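AT-less polyketide synthase (Streptomyces platensis subsp. rosaceus, PDB 4QYR) probably catalyses decarboxylative chain-extending condensation as the third ketosynthase domain of MgsE, part of the isomigrastatin polyketide assembly line. Local coordinates at residues Ala501-Val509 and Leu564-Ala575. Sequence-based numbering, arbitrary orientation.
Sequences AMERRLGFV and LDRVTALWCDGA
Arg-505 lies across one face of the Trp-571 indole, the two side chains crossing at about a right angle. Arg-505 CD stands 3.6 Å from the centroid of the six-membered ring of Trp-571, almost on the ring normal, a CH-pi contact. Further out, Arg-505 CZ sits 4.3 Å from the centroid of the five-membered ring of Trp-571, a cation-pi pairing with guanidinium and indole planes 33° apart. Two carbonyls hold the guanidinium: Arg-505 NE makes a nearly straight, in-plane bond to Met-502 O (3.0 Å), whereas that from Arg-505 NH1 to Trp-571 O (2.7 Å) is bent and tilted from the plane. Trp-571 carries CG anti to its backbone N (chi1 175°), which turns the indole toward the strand, where Leu-506 O lies at its edge, by CZ3; Trp-579 adds an edge-to-face ring.

Strand 504-510 is central in a three-stranded antiparallel sheet; 501-509 belongs to a KS-MAT linker family. Helix 564-572 packs on this sheet, its axis antiparallel to that of 504-509 and 7.3 Å away. Midway along, Gly-507 brings its backbone close to Thr-568 CG2. Toward the helix start, Val-509 spreads both methyls over Leu-564, Val-509 CG1 touching Leu-564 CD1 at 3.6 Å. At the opposite end, Gly-574 closes the helix with a Schellman motif.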
loop_
_atom_site.group_PDB
_atom_site.type_symbol
_atom_site.label_atom_id
_atom_site.label_comp_id
_atom_site.label_asym_id
_atom_site.label_seq_id
_atom_site.Cartn_x
_atom_site.Cartn_y
_atom_site.Cartn_z
ATOM N N ALA A 501 22.263 18.918 12.269
ATOM C CA ALA A 501 23.475 19.724 12.284
ATOM C C ALA A 501 24.182 19.609 10.944
ATOM O O ALA A 501 24.752 18.572 10.619
ATOM C CB ALA A 501 24.386 19.288 13.400
HETATM N N MSE A 502 24.149 20.686 10.169
HETATM C CA MSE A 502 24.586 20.625 8.790
HETATM C C MSE A 502 25.980 21.200 8.578
HETATM O O MSE A 502 26.716 21.455 9.535
HETATM C CB MSE A 502 23.562 21.335 7.915
HETATM C CG MSE A 502 22.180 20.759 8.130
HETATM SE SE MSE A 502 20.754 21.450 7.009
HETATM C CE MSE A 502 19.727 22.358 8.409
ATOM N N GLU A 503 26.330 21.378 7.307
ATOM C CA GLU A 503 27.702 21.640 6.891
ATOM C C GLU A 503 28.176 22.980 7.409
ATOM O O GLU A 503 29.173 23.041 8.106
ATOM C CB GLU A 503 27.826 21.578 5.365
ATOM C CG GLU A 503 27.928 20.160 4.775
ATOM C CD GLU A 503 26.577 19.495 4.452
ATOM O OE1 GLU A 503 25.522 19.976 4.934
ATOM O OE2 GLU A 503 26.586 18.486 3.698
ATOM N N ARG A 504 27.453 24.050 7.083
ATOM C CA ARG A 504 27.812 25.390 7.546
ATOM C C ARG A 504 27.069 25.684 8.852
ATOM O O ARG A 504 25.859 25.484 8.937
ATOM C CB ARG A 504 27.485 26.434 6.475
ATOM C CG ARG A 504 28.513 26.548 5.344
ATOM C CD ARG A 504 29.963 26.458 5.831
ATOM N NE ARG A 504 30.461 27.750 6.316
ATOM C CZ ARG A 504 31.723 27.993 6.682
ATOM N NH1 ARG A 504 32.639 27.036 6.603
ATOM N NH2 ARG A 504 32.076 29.203 7.112
ATOM N N ARG A 505 27.794 26.141 9.871
ATOM C CA ARG A 505 27.214 26.296 11.207
ATOM C C ARG A 505 27.381 27.709 11.787
ATOM O O ARG A 505 28.410 28.352 11.603
ATOM C CB ARG A 505 27.826 25.258 12.172
ATOM C CG ARG A 505 27.653 23.806 11.728
ATOM C CD ARG A 505 28.060 22.777 12.795
ATOM N NE ARG A 505 27.830 21.400 12.323
ATOM C CZ ARG A 505 28.004 20.290 13.048
ATOM N NH1 ARG A 505 28.413 20.351 14.312
ATOM N NH2 ARG A 505 27.764 19.099 12.507
ATOM N N LEU A 506 26.338 28.174 12.474
ATOM C CA LEU A 506 26.340 29.391 13.301
ATOM C C LEU A 506 26.023 29.040 14.758
ATOM O O LEU A 506 25.134 28.233 15.020
ATOM C CB LEU A 506 25.302 30.395 12.790
ATOM C CG LEU A 506 24.962 31.638 13.627
ATOM C CD1 LEU A 506 26.177 32.483 13.852
ATOM C CD2 LEU A 506 23.897 32.472 12.943
ATOM N N GLY A 507 26.720 29.655 15.705
ATOM C CA GLY A 507 26.415 29.448 17.110
ATOM C C GLY A 507 26.757 30.645 17.987
ATOM O O GLY A 507 27.700 31.388 17.688
ATOM N N PHE A 508 26.001 30.829 19.071
ATOM C CA PHE A 508 26.291 31.870 20.053
ATOM C C PHE A 508 25.531 31.625 21.342
ATOM O O PHE A 508 24.767 30.684 21.417
ATOM C CB PHE A 508 25.980 33.264 19.495
ATOM C CG PHE A 508 24.558 33.465 19.065
ATOM C CD1 PHE A 508 23.700 34.239 19.820
ATOM C CD2 PHE A 508 24.095 32.936 17.874
ATOM C CE1 PHE A 508 22.394 34.452 19.412
ATOM C CE2 PHE A 508 22.792 33.144 17.460
ATOM C CZ PHE A 508 21.939 33.898 18.227
ATOM N N VAL A 509 25.760 32.452 22.364
ATOM C CA VAL A 509 25.150 32.251 23.686
ATOM C C VAL A 509 24.431 33.500 24.202
ATOM O O VAL A 509 24.998 34.592 24.239
ATOM C CB VAL A 509 26.199 31.812 24.738
ATOM C CG1 VAL A 509 25.560 31.688 26.106
ATOM C CG2 VAL A 509 26.823 30.490 24.342
ATOM N N LEU A 564 29.792 27.732 27.994
ATOM C CA LEU A 564 28.876 27.506 26.878
ATOM C C LEU A 564 29.414 27.909 25.517
ATOM O O LEU A 564 29.258 27.182 24.532
ATOM C CB LEU A 564 27.587 28.281 27.115
ATOM C CG LEU A 564 26.371 27.505 27.572
ATOM C CD1 LEU A 564 25.212 28.468 27.712
ATOM C CD2 LEU A 564 26.069 26.418 26.564
ATOM N N ASP A 565 30.020 29.092 25.473
ATOM C CA ASP A 565 30.437 29.714 24.226
ATOM C C ASP A 565 31.477 28.846 23.535
ATOM O O ASP A 565 31.452 28.666 22.316
ATOM C CB ASP A 565 30.975 31.122 24.502
ATOM C CG ASP A 565 31.030 31.988 23.254
ATOM O OD1 ASP A 565 32.145 32.230 22.731
ATOM O OD2 ASP A 565 29.943 32.404 22.785
ATOM N N ARG A 566 32.374 28.284 24.331
ATOM C CA ARG A 566 33.414 27.425 23.801
ATOM C C ARG A 566 32.786 26.166 23.193
ATOM O O ARG A 566 33.173 25.735 22.110
ATOM C CB ARG A 566 34.425 27.081 24.901
ATOM C CG ARG A 566 35.677 26.366 24.418
ATOM C CD ARG A 566 36.257 26.990 23.163
ATOM N NE ARG A 566 37.397 26.211 22.688
ATOM C CZ ARG A 566 37.921 26.301 21.468
ATOM N NH1 ARG A 566 38.960 25.543 21.132
ATOM N NH2 ARG A 566 37.409 27.148 20.584
ATOM N N VAL A 567 31.808 25.591 23.883
ATOM C CA VAL A 567 31.067 24.462 23.329
ATOM C C VAL A 567 30.526 24.846 21.968
ATOM O O VAL A 567 30.819 24.189 20.969
ATOM C CB VAL A 567 29.894 24.031 24.222
ATOM C CG1 VAL A 567 29.039 23.001 23.501
ATOM C CG2 VAL A 567 30.406 23.503 25.562
ATOM N N THR A 568 29.751 25.930 21.953
ATOM C CA THR A 568 29.196 26.518 20.730
ATOM C C THR A 568 30.220 26.640 19.591
ATOM O O THR A 568 29.956 26.204 18.467
ATOM C CB THR A 568 28.575 27.917 21.035
ATOM O OG1 THR A 568 27.172 27.780 21.304
ATOM C CG2 THR A 568 28.779 28.889 19.887
ATOM N N ALA A 569 31.393 27.198 19.888
ATOM C CA ALA A 569 32.421 27.393 18.871
ATOM C C ALA A 569 33.074 26.067 18.466
ATOM O O ALA A 569 33.491 25.907 17.321
ATOM C CB ALA A 569 33.471 28.379 19.362
ATOM N N LEU A 570 33.165 25.118 19.396
ATOM C CA LEU A 570 33.649 23.779 19.062
ATOM C C LEU A 570 32.660 23.075 18.142
ATOM O O LEU A 570 33.046 22.447 17.150
ATOM C CB LEU A 570 33.869 22.939 20.318
ATOM C CG LEU A 570 35.116 23.245 21.146
ATOM C CD1 LEU A 570 35.110 22.428 22.431
ATOM C CD2 LEU A 570 36.385 22.992 20.345
ATOM N N TRP A 571 31.379 23.192 18.477
ATOM C CA TRP A 571 30.327 22.571 17.698
ATOM C C TRP A 571 30.346 23.071 16.261
ATOM O O TRP A 571 29.918 22.367 15.349
ATOM C CB TRP A 571 28.958 22.834 18.340
ATOM C CG TRP A 571 27.801 22.334 17.526
ATOM C CD1 TRP A 571 27.326 21.063 17.482
ATOM C CD2 TRP A 571 26.983 23.098 16.635
ATOM N NE1 TRP A 571 26.261 20.982 16.621
ATOM C CE2 TRP A 571 26.032 22.221 16.085
ATOM C CE3 TRP A 571 26.962 24.441 16.246
ATOM C CZ2 TRP A 571 25.067 22.644 15.170
ATOM C CZ3 TRP A 571 26.001 24.861 15.329
ATOM C CH2 TRP A 571 25.077 23.965 14.800
ATOM N N CYS A 572 30.854 24.283 16.054
ATOM C CA CYS A 572 30.884 24.877 14.711
ATOM C C CYS A 572 31.942 24.272 13.784
ATOM O O CYS A 572 31.735 24.185 12.570
ATOM C CB CYS A 572 31.092 26.389 14.809
ATOM S SG CYS A 572 29.656 27.267 15.457
ATOM N N ASP A 573 33.070 23.861 14.350
ATOM C CA ASP A 573 34.096 23.206 13.551
ATOM C C ASP A 573 33.986 21.686 13.646
ATOM O O ASP A 573 34.913 20.961 13.274
ATOM C CB ASP A 573 35.484 23.684 13.963
ATOM C CG ASP A 573 35.713 25.144 13.616
ATOM O OD1 ASP A 573 35.539 25.492 12.426
ATOM O OD2 ASP A 573 36.070 25.936 14.519
ATOM N N GLY A 574 32.843 21.217 14.144
ATOM C CA GLY A 574 32.475 19.817 14.023
ATOM C C GLY A 574 32.527 18.961 15.274
ATOM O O GLY A 574 32.493 17.733 15.177
ATOM N N ALA A 575 32.602 19.587 16.444
ATOM C CA ALA A 575 32.676 18.824 17.685
ATOM C C ALA A 575 31.320 18.221 18.014
ATOM O O ALA A 575 30.327 18.939 18.080
ATOM C CB ALA A 575 33.160 19.698 18.827
#